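PDB 5Y5A: KLLA0F20702p from Kluyveromyces lactis, which probably helps recruit telomerase to telomeres as the yeast subunit Est1, here its TPR-like and DNA/RNA-binding region in complex with Cdc13. Local coordinates for residues V231-E236 with L263-S268. Numbering follows the deposited sequence.
Sequences VPSVGE and LSRLPS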
ATOM      1  N   VAL A 231      -5.022 -10.119   5.154  1.00 50.41           N
ATOM      2  CA  VAL A 231      -4.418 -10.672   3.934  1.00 50.06           C
ATOM      3  C   VAL A 231      -3.770  -9.561   3.111  1.00 48.88           C
ATOM      4  O   VAL A 231      -4.319  -9.119   2.096  1.00 46.24           O
ATOM      5  CB  VAL A 231      -5.434 -11.405   3.025  1.00 48.51           C
ATOM      6  CG1 VAL A 231      -4.691 -12.205   1.972  1.00 48.65           C
ATOM      7  CG2 VAL A 231      -6.348 -12.319   3.820  1.00 50.53           C
ATOM      8  N   PRO A 232      -2.588  -9.105   3.542  1.00 46.86           N
ATOM      9  CA  PRO A 232      -1.950  -7.954   2.891  1.00 40.24           C
ATOM     10  C   PRO A 232      -1.512  -8.221   1.453  1.00 44.49           C
ATOM     11  O   PRO A 232      -1.231  -7.266   0.730  1.00 45.38           O
ATOM     12  CB  PRO A 232      -0.745  -7.673   3.797  1.00 41.67           C
ATOM     13  CG  PRO A 232      -0.473  -8.990   4.482  1.00 43.42           C
ATOM     14  CD  PRO A 232      -1.815  -9.603   4.697  1.00 38.91           C
ATOM     15  N   SER A 233      -1.470  -9.480   1.033  1.00 41.07           N
ATOM     16  CA  SER A 233      -1.081  -9.796  -0.345  1.00 42.19           C
ATOM     17  C   SER A 233      -2.085  -9.300  -1.392  1.00 46.91           C
ATOM     18  O   SER A 233      -1.737  -9.140  -2.565  1.00 44.83           O
ATOM     19  CB  SER A 233      -0.899 -11.303  -0.518  1.00 44.70           C
ATOM     20  OG  SER A 233      -2.160 -11.947  -0.557  1.00 47.12           O
ATOM     21  N   VAL A 234      -3.327  -9.065  -0.977  1.00 45.21           N
ATOM     22  CA  VAL A 234      -4.384  -8.752  -1.931  1.00 43.38           C
ATOM     23  C   VAL A 234      -4.340  -7.283  -2.330  1.00 44.16           C
ATOM     24  O   VAL A 234      -4.635  -6.391  -1.527  1.00 40.65           O
ATOM     25  CB  VAL A 234      -5.772  -9.123  -1.364  1.00 49.35           C
ATOM     26  CG1 VAL A 234      -6.892  -8.532  -2.207  1.00 46.40           C
ATOM     27  CG2 VAL A 234      -5.908 -10.634  -1.294  1.00 45.71           C
ATOM     28  N   GLY A 235      -3.950  -7.046  -3.580  1.00 43.79           N
ATOM     29  CA  GLY A 235      -3.805  -5.703  -4.102  1.00 42.03           C
ATOM     30  C   GLY A 235      -5.092  -4.904  -4.114  1.00 47.08           C
ATOM     31  O   GLY A 235      -5.066  -3.686  -3.914  1.00 44.52           O
ATOM     32  N   GLU A 236      -6.218  -5.586  -4.335  1.00 44.68           N
ATOM     33  CA  GLU A 236      -7.493  -4.908  -4.538  1.00 47.71           C
ATOM     34  C   GLU A 236      -7.872  -4.014  -3.360  1.00 49.66           C
ATOM     35  O   GLU A 236      -8.512  -2.979  -3.539  1.00 52.26           O
ATOM     36  CB  GLU A 236      -8.603  -5.927  -4.800  1.00 50.43           C
ATOM     37  CG  GLU A 236      -9.869  -5.322  -5.397  1.00 53.21           C
ATOM     38  CD  GLU A 236      -9.676  -4.822  -6.824  1.00 55.67           C
ATOM     39  OE1 GLU A 236      -8.759  -5.313  -7.522  1.00 45.17           O
ATOM     40  OE2 GLU A 236     -10.455  -3.940  -7.250  1.00 59.63           O
ATOM     41  N   LEU A 263       1.810  -4.013  -6.968  1.00 41.32           N
ATOM     42  CA  LEU A 263       3.060  -4.686  -6.612  1.00 37.31           C
ATOM     43  C   LEU A 263       2.940  -5.630  -5.408  1.00 38.91           C
ATOM     44  O   LEU A 263       3.945  -6.151  -4.922  1.00 38.85           O
ATOM     45  CB  LEU A 263       4.142  -3.644  -6.322  1.00 42.96           C
ATOM     46  CG  LEU A 263       4.487  -2.667  -7.444  1.00 40.82           C
ATOM     47  CD1 LEU A 263       5.503  -1.673  -6.933  1.00 34.82           C
ATOM     48  CD2 LEU A 263       5.043  -3.431  -8.623  1.00 39.40           C
ATOM     49  N   SER A 264       1.727  -5.842  -4.911  1.00 39.33           N
ATOM     50  CA  SER A 264       1.544  -6.789  -3.823  1.00 41.36           C
ATOM     51  C   SER A 264       1.644  -8.194  -4.404  1.00 40.68           C
ATOM     52  O   SER A 264       1.554  -8.365  -5.618  1.00 39.36           O
ATOM     53  CB  SER A 264       0.205  -6.566  -3.109  1.00 46.27           C
ATOM     54  OG  SER A 264      -0.897  -6.903  -3.934  1.00 44.96           O
ATOM     55  N   ARG A 265       1.822  -9.195  -3.548  1.00 40.43           N
ATOM     56  CA  ARG A 265       2.051 -10.554  -4.026  1.00 39.02           C
ATOM     57  C   ARG A 265       0.889 -11.069  -4.889  1.00 41.54           C
ATOM     58  O   ARG A 265       1.102 -11.853  -5.823  1.00 44.43           O
ATOM     59  CB  ARG A 265       2.310 -11.507  -2.847  1.00 39.31           C
ATOM     60  CG  ARG A 265       2.756 -12.917  -3.295  1.00 43.15           C
ATOM     61  CD  ARG A 265       3.488 -13.673  -2.182  1.00 45.49           C
ATOM     62  NE  ARG A 265       2.669 -13.787  -0.981  1.00 42.21           N
ATOM     63  CZ  ARG A 265       1.855 -14.801  -0.733  1.00 45.30           C
ATOM     64  NH1 ARG A 265       1.769 -15.808  -1.597  1.00 47.90           N
ATOM     65  NH2 ARG A 265       1.137 -14.818   0.385  1.00 44.89           N
ATOM     66  N   LEU A 266      -0.328 -10.619  -4.589  1.00 42.89           N
ATOM     67  CA  LEU A 266      -1.490 -10.876  -5.453  1.00 44.29           C
ATOM     68  C   LEU A 266      -2.109  -9.555  -5.926  1.00 46.34           C
ATOM     69  O   LEU A 266      -3.101  -9.084  -5.361  1.00 45.83           O
ATOM     70  CB  LEU A 266      -2.539 -11.712  -4.721  1.00 50.47           C
ATOM     71  CG  LEU A 266      -2.242 -13.208  -4.616  1.00 60.28           C
ATOM     72  CD1 LEU A 266      -3.277 -13.877  -3.747  1.00 62.63           C
ATOM     73  CD2 LEU A 266      -2.238 -13.830  -5.998  1.00 63.76           C
ATOM     74  N   PRO A 267      -1.538  -8.966  -6.987  1.00 47.00           N
ATOM     75  CA  PRO A 267      -1.855  -7.578  -7.352  1.00 46.53           C
ATOM     76  C   PRO A 267      -3.222  -7.396  -8.016  1.00 49.18           C
ATOM     77  O   PRO A 267      -3.803  -8.352  -8.539  1.00 51.91           O
ATOM     78  CB  PRO A 267      -0.726  -7.215  -8.322  1.00 43.72           C
ATOM     79  CG  PRO A 267      -0.369  -8.531  -8.980  1.00 43.82           C
ATOM     80  CD  PRO A 267      -0.643  -9.618  -7.962  1.00 41.91           C
ATOM     81  N   SER A 268      -3.736  -6.169  -7.992  1.00 46.62           N
ATOM     82  CA  SER A 268      -4.958  -5.871  -8.727  1.00 50.51           C
ATOM     83  C   SER A 268      -4.637  -5.572 -10.182  1.00 49.67           C
ATOM     84  O   SER A 268      -3.699  -4.834 -10.468  1.00 49.53           O
ATOM     85  CB  SER A 268      -5.705  -4.687  -8.116  1.00 44.99           C
ATOM     86  OG  SER A 268      -6.723  -4.246  -9.000  1.00 42.60           O
TER
HETATM   87  O   HOH W   1      -5.874  -8.260  -5.931  1.00 45.12           O
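The carbonyl oxygen of Ser233 is gripped by two donors, the backbone N of Leu266 at 2.9 Å and the hydroxyl of Ser264, whose OG lies 2.8 Å from Ser233 O. They come from opposite faces of the carbonyl plane, and the hydroxyl sits well above it, 48° out. Ser264 suits this place because its short side chain, with OG lying between its own N and carbonyl carbon (chi1 68°), points toward the facing backbone, OG over the Ser233 carbonyl. A straighter bond follows, from Gly235 N to Leu266 O at 2.8 Å (N-H...O 169°). Leu266 thus both gives to Ser233 and takes from Gly235, which makes a single parallel beta bridge opposite Val234. A water bound to Glu236 N also donates to Leu266 O.

Farther along, Ser268 OG donates to Glu236 OE1 at 2.7 Å, on the syn side but tilted out of the carboxylate plane, while accepting from Ala270 N, capping the turn into helix 271-279. The glutamate chain bends at chi2 to bring its end to Ser268.

In this largely helical, TPR-related array, the bridge ties the type I turn between helices 218-230 and 235-247 to the loop that follows helix 251-263. Gly235, with no side chain, lets its CA come within 4.2 Å of Pro267 CA; a beta carbon would hit that atom and Ser268 N.

At the other end side chains pack by van der Waals touch: Ser233 CB lies against Arg265 CB at 4.0 Å, and Leu266 CD1 lies 3.9 Å from Ser233 OG. The hydroxyl of Ser233 and Arg265 NH1 bond to the backbone of the bound peptide, presumably from Cdc13, and Arg265 NE is salt-bridged to Glu490. Val234 turns its side chain away from the loop, onto Gln189 of helix 179-206.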